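Local coordinates for protein glutathione S-transferase 2 (Heligmosomoides polygyrus, PDB 1TW9) that probably catalyses the conjugation of glutathione to electrophilic substrates, releasing a halide anion and forming an S-substituted glutathione, at residues Glu16-Val21 with Gln65-Tyr70; Gln27-Val32 with Lys195-Thr200; Val51-Val56 with Gln60-Gln65. All blocks are in the same frame, centred on the assembly; numbering follows the deposited sequence.

Contact 1: Glu16-Val21 with Gln65-Tyr70; sequences ECARQV and QAICRY. Unlike the reference sequence in segment 16-21: Val-21 (reference Ile).
In the thioredoxin-like N-terminal domain, helices 16-24 and 64-75 pack side by side through Cys-17 and Ala-18 on the first and Ile-67 and Cys-68 on the second. The two short segments run almost parallel, their axes 11° apart and 8.8 Å at closest approach. Small residues permit this spacing: the CA atoms of Ala-18 and Cys-68 are only 5.0 Å from each other. Cys-68 buries the largest share of the interface. Its sulfur meets two neighbours of helix 16-24, 3.4 Å from SG of Cys-17 and 3.3 Å from the backbone N of Ala-18. The two sulfurs are well beyond disulfide length, so they meet as separate, non-bonded groups. Cys-17 brings its SG to this meeting by holding it anti to the backbone N (chi1 -178°), with its CB also against SG of Cys-68. Beside the sulfurs, the methyl of Ala-18 touches CG2 of Ile-67 at 3.9 Å. Trp-155 and Leu-159 of helix 155-170 adjoin Cys-68 and Cys-17, which places the sulfur pair where this helix meets the domain. Charges are kept off the packed face. On the side of helix 16-24 turned from its neighbour, Glu-16 forms a salt bridge with Arg-19, NH1 to OE1 at 3.1 Å, and accepts a nearly straight hydrogen bond from Gln-20, NE2 to OE2 at 3.0 Å. The latter uses the lone pair of OE2 that faces away from OE1. No hydrogen bond joins the helices; cohesion across the interface therefore comes from close van der Waals fit of sulfur and methyl groups in a buried setting.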
loop_
_atom_site.group_PDB
_atom_site.type_symbol
_atom_site.label_atom_id
_atom_site.label_comp_id
_atom_site.label_asym_id
_atom_site.label_seq_id
_atom_site.Cartn_x
_atom_site.Cartn_y
_atom_site.Cartn_z
ATOM N N GLU A 16 5.364 14.153 -2.615
ATOM C CA GLU A 16 6.108 14.805 -1.556
ATOM C C GLU A 16 6.791 13.830 -0.598
ATOM O O GLU A 16 7.874 14.109 -0.151
ATOM C CB GLU A 16 5.227 15.741 -0.791
ATOM C CG GLU A 16 5.918 16.654 0.213
ATOM C CD GLU A 16 6.910 17.626 -0.357
ATOM O OE1 GLU A 16 6.983 17.811 -1.587
ATOM O OE2 GLU A 16 7.615 18.259 0.460
ATOM N N CYS A 17 6.148 12.722 -0.259
ATOM C CA CYS A 17 6.783 11.803 0.726
ATOM C C CYS A 17 8.086 11.301 0.131
ATOM O O CYS A 17 9.160 11.397 0.757
ATOM C CB CYS A 17 5.752 10.759 1.127
ATOM S SG CYS A 17 6.408 9.626 2.359
ATOM N N ALA A 18 8.048 10.925 -1.143
ATOM C CA ALA A 18 9.285 10.536 -1.815
ATOM C C ALA A 18 10.381 11.628 -1.707
ATOM O O ALA A 18 11.584 11.336 -1.427
ATOM C CB ALA A 18 8.996 10.100 -3.189
ATOM N N ARG A 19 10.013 12.883 -2.015
ATOM C CA ARG A 19 10.935 14.011 -1.952
ATOM C C ARG A 19 11.488 14.155 -0.590
ATOM O O ARG A 19 12.673 14.461 -0.388
ATOM C CB ARG A 19 10.239 15.304 -2.396
ATOM C CG ARG A 19 9.738 15.282 -3.828
ATOM C CD ARG A 19 9.356 16.714 -4.212
ATOM N NE ARG A 19 8.668 16.788 -5.519
ATOM C CZ ARG A 19 7.365 16.978 -5.654
ATOM N NH1 ARG A 19 6.582 17.106 -4.582
ATOM N NH2 ARG A 19 6.869 17.101 -6.863
ATOM N N GLN A 20 10.645 13.923 0.422
ATOM C CA GLN A 20 11.139 14.027 1.776
ATOM C C GLN A 20 12.063 12.838 2.216
ATOM O O GLN A 20 12.961 13.030 3.014
ATOM C CB GLN A 20 10.035 14.279 2.729
ATOM C CG GLN A 20 9.375 15.606 2.491
ATOM C CD GLN A 20 8.383 15.995 3.501
ATOM O OE1 GLN A 20 8.309 15.351 4.565
ATOM N NE2 GLN A 20 7.611 17.024 3.211
ATOM N N VAL A 21 11.842 11.643 1.666
ATOM C CA VAL A 21 12.769 10.530 1.889
ATOM C C VAL A 21 14.136 10.893 1.317
ATOM O O VAL A 21 15.150 10.716 1.934
ATOM C CB VAL A 21 12.222 9.228 1.328
ATOM C CG1 VAL A 21 13.259 8.144 1.408
ATOM C CG2 VAL A 21 10.958 8.814 2.188
ATOM N N GLN A 65 3.079 5.066 -2.683
ATOM C CA GLN A 65 3.558 4.357 -1.510
ATOM C C GLN A 65 4.617 3.312 -1.902
ATOM O O GLN A 65 5.511 3.045 -1.122
ATOM C CB GLN A 65 2.447 3.669 -0.746
ATOM C CG GLN A 65 1.681 4.683 0.085
ATOM C CD GLN A 65 0.814 4.200 1.208
ATOM O OE1 GLN A 65 0.670 2.981 1.525
ATOM N NE2 GLN A 65 0.093 5.196 1.786
ATOM N N ALA A 66 4.540 2.738 -3.101
ATOM C CA ALA A 66 5.570 1.750 -3.537
ATOM C C ALA A 66 6.962 2.421 -3.664
ATOM O O ALA A 66 7.960 1.870 -3.297
ATOM C CB ALA A 66 5.185 1.131 -4.800
ATOM N N ILE A 67 6.912 3.603 -4.215
ATOM C CA ILE A 67 8.052 4.479 -4.358
ATOM C C ILE A 67 8.660 4.836 -2.985
ATOM O O ILE A 67 9.869 4.675 -2.760
ATOM C CB ILE A 67 7.671 5.714 -5.169
ATOM C CG1 ILE A 67 7.398 5.362 -6.647
ATOM C CG2 ILE A 67 8.776 6.717 -5.058
ATOM C CD1 ILE A 67 6.810 6.535 -7.368
ATOM N N CYS A 68 7.832 5.312 -2.068
ATOM C CA CYS A 68 8.297 5.766 -0.739
ATOM C C CYS A 68 8.901 4.589 0.005
ATOM O O CYS A 68 9.931 4.722 0.573
ATOM C CB CYS A 68 7.126 6.311 0.062
ATOM S SG CYS A 68 6.718 7.905 -0.604
ATOM N N ARG A 69 8.214 3.441 0.010
ATOM C CA ARG A 69 8.706 2.258 0.748
ATOM C C ARG A 69 10.012 1.798 0.156
ATOM O O ARG A 69 10.950 1.546 0.871
ATOM C CB ARG A 69 7.698 1.175 0.720
ATOM C CG ARG A 69 8.063 -0.067 1.467
ATOM C CD ARG A 69 7.090 -1.221 1.375
ATOM N NE ARG A 69 5.745 -0.832 1.702
ATOM C CZ ARG A 69 4.804 -0.439 0.851
ATOM N NH1 ARG A 69 4.960 -0.527 -0.479
ATOM N NH2 ARG A 69 3.632 -0.052 1.352
ATOM N N TYR A 70 10.108 1.783 -1.152
ATOM C CA TYR A 70 11.356 1.424 -1.821
ATOM C C TYR A 70 12.547 2.329 -1.406
ATOM O O TYR A 70 13.606 1.860 -1.026
ATOM C CB TYR A 70 11.166 1.447 -3.342
ATOM C CG TYR A 70 12.477 1.336 -4.102
ATOM C CD1 TYR A 70 13.100 0.082 -4.252
ATOM C CD2 TYR A 70 13.120 2.429 -4.651
ATOM C CE1 TYR A 70 14.274 -0.044 -4.815
ATOM C CE2 TYR A 70 14.274 2.267 -5.240
ATOM C CZ TYR A 70 14.833 1.049 -5.396
ATOM O OH TYR A 70 16.092 1.018 -6.023
#

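Contact 2: Gln27-Val32 with Lys195-Thr200; sequences QKYEDV and KKWIET
Trp-197 of helix 192-200 meets Tyr-29 and Asp-31 of segment 27-32, where the C-terminal helices of this glutathione transferase reach the N-terminal domain. All direct touches are van der Waals contacts, and they converge on a single carbon of the indole. CH2 of Trp-197 lies 3.9 Å from OH of Tyr-29, whose side chain crosses the indole at about a right angle. The same CH2 is 4.1 Å from OD2 of Asp-31; this oxygen comes to the edge of the ring, near its plane, with the carboxylate turned 67° against it. Trp-197 extends across to the strand because CG stands anti to the backbone N (chi1 167°). The polar bonds that steady these groups go to neighbours. Glu-16 accepts a hydrogen bond from NE1 of Trp-197, at the other end of the indole from CH2. Asp-31 is bound by two arginines, OD1 by NE of Arg-19 and OD2 by NE of Arg-33, so the oxygen nearest the indole is already engaged in a salt bridge. Ring stacking with Phe-22 supports Tyr-29 within the N-terminal domain. Inside helix 192-200, the hydroxyl of Thr-200 donates from OG1 to the carbonyl O of Lys-196 at 2.9 Å, a bond in the final turn. The two segments share no hydrogen bond of their own. The joint is a small, partly exposed touch of one ring on a phenol oxygen and a carboxylate, and the bonds from Glu-16, Arg-19 and Arg-33 probably do much to set its orientation.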
loop_
_atom_site.group_PDB
_atom_site.type_symbol
_atom_site.label_atom_id
_atom_site.label_comp_id
_atom_site.label_asym_id
_atom_site.label_seq_id
_atom_site.Cartn_x
_atom_site.Cartn_y
_atom_site.Cartn_z
ATOM N N GLN A 27 20.059 12.578 -0.478
ATOM C CA GLN A 27 20.259 11.986 -1.776
ATOM C C GLN A 27 19.808 12.961 -2.862
ATOM O O GLN A 27 18.648 13.382 -2.889
ATOM C CB GLN A 27 19.484 10.672 -1.850
ATOM C CG GLN A 27 19.496 10.075 -3.266
ATOM C CD GLN A 27 20.827 9.605 -3.700
ATOM O OE1 GLN A 27 21.337 10.031 -4.768
ATOM N NE2 GLN A 27 21.421 8.707 -2.910
ATOM N N LYS A 28 20.676 13.218 -3.825
ATOM C CA LYS A 28 20.333 14.081 -4.928
ATOM C C LYS A 28 19.458 13.306 -5.925
ATOM O O LYS A 28 19.686 12.134 -6.177
ATOM C CB LYS A 28 21.619 14.623 -5.574
ATOM C CG LYS A 28 21.871 14.218 -6.975
ATOM C CD LYS A 28 23.203 14.766 -7.489
ATOM C CE LYS A 28 23.272 15.160 -9.006
ATOM N NZ LYS A 28 24.029 14.138 -9.836
ATOM N N TYR A 29 18.514 13.991 -6.529
ATOM C CA TYR A 29 17.615 13.388 -7.530
ATOM C C TYR A 29 17.123 14.470 -8.455
ATOM O O TYR A 29 17.214 15.628 -8.137
ATOM C CB TYR A 29 16.448 12.686 -6.856
ATOM C CG TYR A 29 15.496 13.637 -6.141
ATOM C CD1 TYR A 29 15.854 14.216 -4.893
ATOM C CD2 TYR A 29 14.252 13.935 -6.696
ATOM C CE1 TYR A 29 14.997 15.099 -4.215
ATOM C CE2 TYR A 29 13.398 14.821 -6.055
ATOM C CZ TYR A 29 13.779 15.432 -4.859
ATOM O OH TYR A 29 12.925 16.307 -4.254
ATOM N N GLU A 30 16.619 14.083 -9.621
ATOM C CA GLU A 30 16.053 15.006 -10.556
ATOM C C GLU A 30 14.565 15.151 -10.212
ATOM O O GLU A 30 13.833 14.174 -10.279
ATOM C CB GLU A 30 16.261 14.426 -11.941
ATOM C CG GLU A 30 16.126 15.386 -13.056
ATOM C CD GLU A 30 16.391 14.745 -14.429
ATOM O OE1 GLU A 30 15.996 15.388 -15.404
ATOM O OE2 GLU A 30 16.981 13.629 -14.515
ATOM N N ASP A 31 14.145 16.346 -9.792
ATOM C CA ASP A 31 12.779 16.606 -9.346
ATOM C C ASP A 31 12.045 17.216 -10.556
ATOM O O ASP A 31 12.124 18.427 -10.831
ATOM C CB ASP A 31 12.777 17.573 -8.162
ATOM C CG ASP A 31 11.432 17.708 -7.496
ATOM O OD1 ASP A 31 10.640 16.750 -7.611
ATOM O OD2 ASP A 31 11.136 18.750 -6.809
ATOM N N VAL A 32 11.392 16.342 -11.306
ATOM C CA VAL A 32 10.674 16.730 -12.538
ATOM C C VAL A 32 9.210 17.049 -12.235
ATOM O O VAL A 32 8.476 16.220 -11.718
ATOM C CB VAL A 32 10.797 15.670 -13.663
ATOM C CG1 VAL A 32 10.033 16.113 -14.882
ATOM C CG2 VAL A 32 12.325 15.412 -13.968
ATOM N N LYS A 195 13.352 20.107 7.612
ATOM C CA LYS A 195 13.166 21.548 7.779
ATOM C C LYS A 195 13.754 22.317 6.644
ATOM O O LYS A 195 13.122 23.205 6.116
ATOM C CB LYS A 195 13.872 21.993 9.058
ATOM C CG LYS A 195 13.658 23.451 9.488
ATOM C CD LYS A 195 14.390 23.735 10.814
ATOM C CE LYS A 195 14.434 25.238 11.147
ATOM N NZ LYS A 195 14.414 25.481 12.602
ATOM N N LYS A 196 14.967 21.932 6.266
ATOM C CA LYS A 196 15.660 22.585 5.133
ATOM C C LYS A 196 14.885 22.419 3.833
ATOM O O LYS A 196 14.715 23.390 3.037
ATOM C CB LYS A 196 17.016 21.972 4.939
ATOM C CG LYS A 196 17.836 22.655 3.863
ATOM C CD LYS A 196 18.982 21.754 3.465
ATOM C CE LYS A 196 20.184 22.500 2.856
ATOM N NZ LYS A 196 21.032 21.577 2.027
ATOM N N TRP A 197 14.365 21.232 3.606
ATOM C CA TRP A 197 13.591 20.968 2.388
ATOM C C TRP A 197 12.303 21.807 2.427
ATOM O O TRP A 197 11.936 22.403 1.426
ATOM C CB TRP A 197 13.243 19.486 2.224
ATOM C CG TRP A 197 12.212 19.243 1.179
ATOM C CD1 TRP A 197 10.969 18.819 1.384
ATOM C CD2 TRP A 197 12.326 19.492 -0.234
ATOM N NE1 TRP A 197 10.272 18.749 0.204
ATOM C CE2 TRP A 197 11.105 19.152 -0.817
ATOM C CE3 TRP A 197 13.325 20.015 -1.069
ATOM C CZ2 TRP A 197 10.844 19.309 -2.178
ATOM C CZ3 TRP A 197 13.048 20.086 -2.420
ATOM C CH2 TRP A 197 11.824 19.798 -2.940
ATOM N N ILE A 198 11.625 21.817 3.558
ATOM C CA ILE A 198 10.367 22.585 3.670
ATOM C C ILE A 198 10.588 24.063 3.423
ATOM O O ILE A 198 9.782 24.727 2.673
ATOM C CB ILE A 198 9.667 22.285 4.988
ATOM C CG1 ILE A 198 9.201 20.828 4.984
ATOM C CG2 ILE A 198 8.530 23.274 5.193
ATOM C CD1 ILE A 198 8.658 20.400 6.311
ATOM N N GLU A 199 11.726 24.593 3.907
ATOM C CA GLU A 199 12.073 25.979 3.718
ATOM C C GLU A 199 12.356 26.319 2.278
ATOM O O GLU A 199 12.180 27.490 1.922
ATOM C CB GLU A 199 13.328 26.346 4.511
ATOM C CG GLU A 199 13.123 26.312 5.986
ATOM C CD GLU A 199 14.423 26.521 6.743
ATOM O OE1 GLU A 199 15.546 26.479 6.133
ATOM O OE2 GLU A 199 14.300 26.707 7.947
ATOM N N THR A 200 12.805 25.338 1.490
ATOM C CA THR A 200 13.272 25.520 0.131
ATOM C C THR A 200 12.422 24.963 -1.009
ATOM O O THR A 200 12.687 25.292 -2.183
ATOM C CB THR A 200 14.699 25.020 -0.064
ATOM O OG1 THR A 200 14.782 23.614 0.144
ATOM C CG2 THR A 200 15.624 25.635 0.951
#

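Contact 3: Val51-Val56 with Gln60-Gln65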
loop_
_atom_site.group_PDB
_atom_site.type_symbol
_atom_site.label_atom_id
_atom_site.label_comp_id
_atom_site.label_asym_id
_atom_site.label_seq_id
_atom_site.Cartn_x
_atom_site.Cartn_y
_atom_site.Cartn_z
ATOM N N VAL A 51 1.268 9.674 -12.486
ATOM C CA VAL A 51 2.458 10.102 -11.768
ATOM C C VAL A 51 2.064 10.130 -10.279
ATOM O O VAL A 51 0.867 10.166 -9.942
ATOM C CB VAL A 51 2.826 11.398 -12.535
ATOM C CG1 VAL A 51 2.217 12.683 -12.009
ATOM C CG2 VAL A 51 4.094 11.369 -13.361
ATOM N N PRO A 52 3.008 9.928 -9.370
ATOM C CA PRO A 52 4.428 10.019 -9.591
ATOM C C PRO A 52 5.012 8.734 -10.134
ATOM O O PRO A 52 4.421 7.664 -9.979
ATOM C CB PRO A 52 4.955 10.158 -8.168
ATOM C CG PRO A 52 3.975 9.438 -7.365
ATOM C CD PRO A 52 2.701 9.903 -7.935
ATOM N N VAL A 53 6.140 8.873 -10.802
ATOM C CA VAL A 53 6.911 7.735 -11.219
ATOM C C VAL A 53 8.344 8.054 -10.885
ATOM O O VAL A 53 8.854 9.130 -11.265
ATOM C CB VAL A 53 6.771 7.503 -12.745
ATOM C CG1 VAL A 53 7.732 6.434 -13.274
ATOM C CG2 VAL A 53 5.365 7.098 -13.081
ATOM N N LEU A 54 9.034 7.061 -10.309
ATOM C CA LEU A 54 10.461 7.153 -10.038
ATOM C C LEU A 54 11.187 6.409 -11.128
ATOM O O LEU A 54 10.737 5.347 -11.497
ATOM C CB LEU A 54 10.744 6.464 -8.687
ATOM C CG LEU A 54 12.212 6.393 -8.245
ATOM C CD1 LEU A 54 12.718 7.784 -7.885
ATOM C CD2 LEU A 54 12.312 5.385 -7.155
ATOM N N GLU A 55 12.303 6.914 -11.614
ATOM C CA GLU A 55 13.260 6.114 -12.338
ATOM C C GLU A 55 14.506 5.927 -11.500
ATOM O O GLU A 55 15.064 6.912 -10.986
ATOM C CB GLU A 55 13.647 6.768 -13.641
ATOM C CG GLU A 55 12.477 6.827 -14.602
ATOM C CD GLU A 55 12.868 7.192 -16.016
ATOM O OE1 GLU A 55 14.084 7.334 -16.307
ATOM O OE2 GLU A 55 11.946 7.304 -16.852
ATOM N N VAL A 56 14.974 4.683 -11.431
ATOM C CA VAL A 56 16.229 4.342 -10.787
ATOM C C VAL A 56 17.146 3.826 -11.869
ATOM O O VAL A 56 16.894 2.786 -12.461
ATOM C CB VAL A 56 16.079 3.236 -9.744
ATOM C CG1 VAL A 56 17.427 3.057 -9.064
ATOM C CG2 VAL A 56 15.077 3.612 -8.732
ATOM N N GLN A 60 11.623 2.338 -14.441
ATOM C CA GLN A 60 10.466 3.003 -13.831
ATOM C C GLN A 60 9.839 2.193 -12.707
ATOM O O GLN A 60 9.687 0.979 -12.818
ATOM C CB GLN A 60 9.363 3.266 -14.845
ATOM C CG GLN A 60 9.702 4.160 -15.980
ATOM C CD GLN A 60 8.523 4.343 -16.863
ATOM O OE1 GLN A 60 7.980 3.338 -17.346
ATOM N NE2 GLN A 60 8.110 5.610 -17.101
ATOM N N LEU A 61 9.402 2.922 -11.696
ATOM C CA LEU A 61 8.627 2.405 -10.598
ATOM C C LEU A 61 7.530 3.419 -10.285
ATOM O O LEU A 61 7.835 4.587 -9.931
ATOM C CB LEU A 61 9.491 2.247 -9.364
ATOM C CG LEU A 61 8.772 1.874 -8.012
ATOM C CD1 LEU A 61 8.072 0.503 -8.107
ATOM C CD2 LEU A 61 9.682 1.928 -6.820
ATOM N N ALA A 62 6.297 2.951 -10.395
ATOM C CA ALA A 62 5.142 3.826 -10.200
ATOM C C ALA A 62 4.525 3.557 -8.816
ATOM O O ALA A 62 4.920 2.645 -8.109
ATOM C CB ALA A 62 4.109 3.602 -11.265
ATOM N N GLN A 63 3.569 4.399 -8.462
ATOM C CA GLN A 63 2.699 4.274 -7.296
ATOM C C GLN A 63 3.408 4.863 -6.051
ATOM O O GLN A 63 4.418 4.380 -5.574
ATOM C CB GLN A 63 2.190 2.884 -7.050
ATOM C CG GLN A 63 1.351 2.289 -8.165
ATOM C CD GLN A 63 -0.021 2.877 -8.235
ATOM O OE1 GLN A 63 -0.711 2.720 -9.227
ATOM N NE2 GLN A 63 -0.407 3.596 -7.191
ATOM N N SER A 64 2.799 5.935 -5.535
ATOM C CA SER A 64 3.324 6.717 -4.424
ATOM C C SER A 64 3.895 5.922 -3.282
ATOM O O SER A 64 5.010 6.087 -2.893
ATOM C CB SER A 64 2.165 7.603 -3.856
ATOM O OG SER A 64 2.757 8.517 -2.972
ATOM N N GLN A 65 3.079 5.066 -2.683
ATOM C CA GLN A 65 3.558 4.357 -1.510
ATOM C C GLN A 65 4.617 3.312 -1.902
ATOM O O GLN A 65 5.511 3.045 -1.122
ATOM C CB GLN A 65 2.447 3.669 -0.746
ATOM C CG GLN A 65 1.681 4.683 0.085
ATOM C CD GLN A 65 0.814 4.200 1.208
ATOM O OE1 GLN A 65 0.670 2.981 1.525
ATOM N NE2 GLN A 65 0.093 5.196 1.786
HETATM O O HOH W 1 1.901 6.807 -9.479
HETATM O O HOH W 2 9.312 7.940 -16.049
#
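Leu-54 and Glu-55 pair with Leu-61 and Gln-60 in the beta hairpin 53-56/59-62, the antiparallel end of the thioredoxin-like sheet. The tight part is the Leu-54/Leu-61 pair, a hydrogen-bonded antiparallel site. N of Leu-54 donates to O of Leu-61 at 2.8 Å and 167°, while O of Leu-54 receives N of Leu-61 at the same distance, nearly along its C=O axis. That carbonyl is also approached by CA of Gln-60 in a CA-H...O contact of 3.3 Å. Both leucine side chains leave the same face of the sheet, packing on Tyr-70 of helix 64-75. On the other face CG1 of Val-53 leans on CB of Gln-60 at 3.9 Å and CG2 on the methyl of Ala-62.

The strands part at the Pro-52 end, and waters bridge the segments both there and beside Glu-55 and Gln-60. Beyond Ala-62 the chain turns away at Gln-63, which has a positive phi (85°) and stands at the N-cap position of helix 64-75. One water spans the widening gap there, donating to O of Pro-52 and accepting from N of Gln-63. The peptide bond before Pro-52 is cis, as at the start of this strand across the thioredoxin fold, and in related transferases this loop and the following helix start line the glutathione site. Toward the hairpin turn, Glu-55 and Gln-60 lie side by side, carboxylate and amide planes 80° apart. NE2 of Gln-60 also bonds to O of Thr-45, and a second water accepts from this NE2 and donates to OE2 of Glu-55, 2.8 Å from each.

Overall arrangement
Contact 1 is wholly buried, contact 3 partly so, and contact 2 lies at the surface. Contacts 1 and 3 both use helix 64-75 and share Gln-65; Ile-67 ties them, its CD1 lying 3.4 Å from O of Leu-61, and both also touch the second subunit. Contacts 1 and 2 meet through helix 16-24, whose outer polar side supplies Glu-16 and Arg-19 to the indole and carboxylate of contact 2. Contacts 2 and 3 reach the opposite edge strands of one sheet, 30-34 and 59-62, their centres about 17 Å apart. Chemistry follows place: sulfur and methyl packing inside, backbone pairing with bridging waters in the hairpin, and salt-bridged groups around the domain junction.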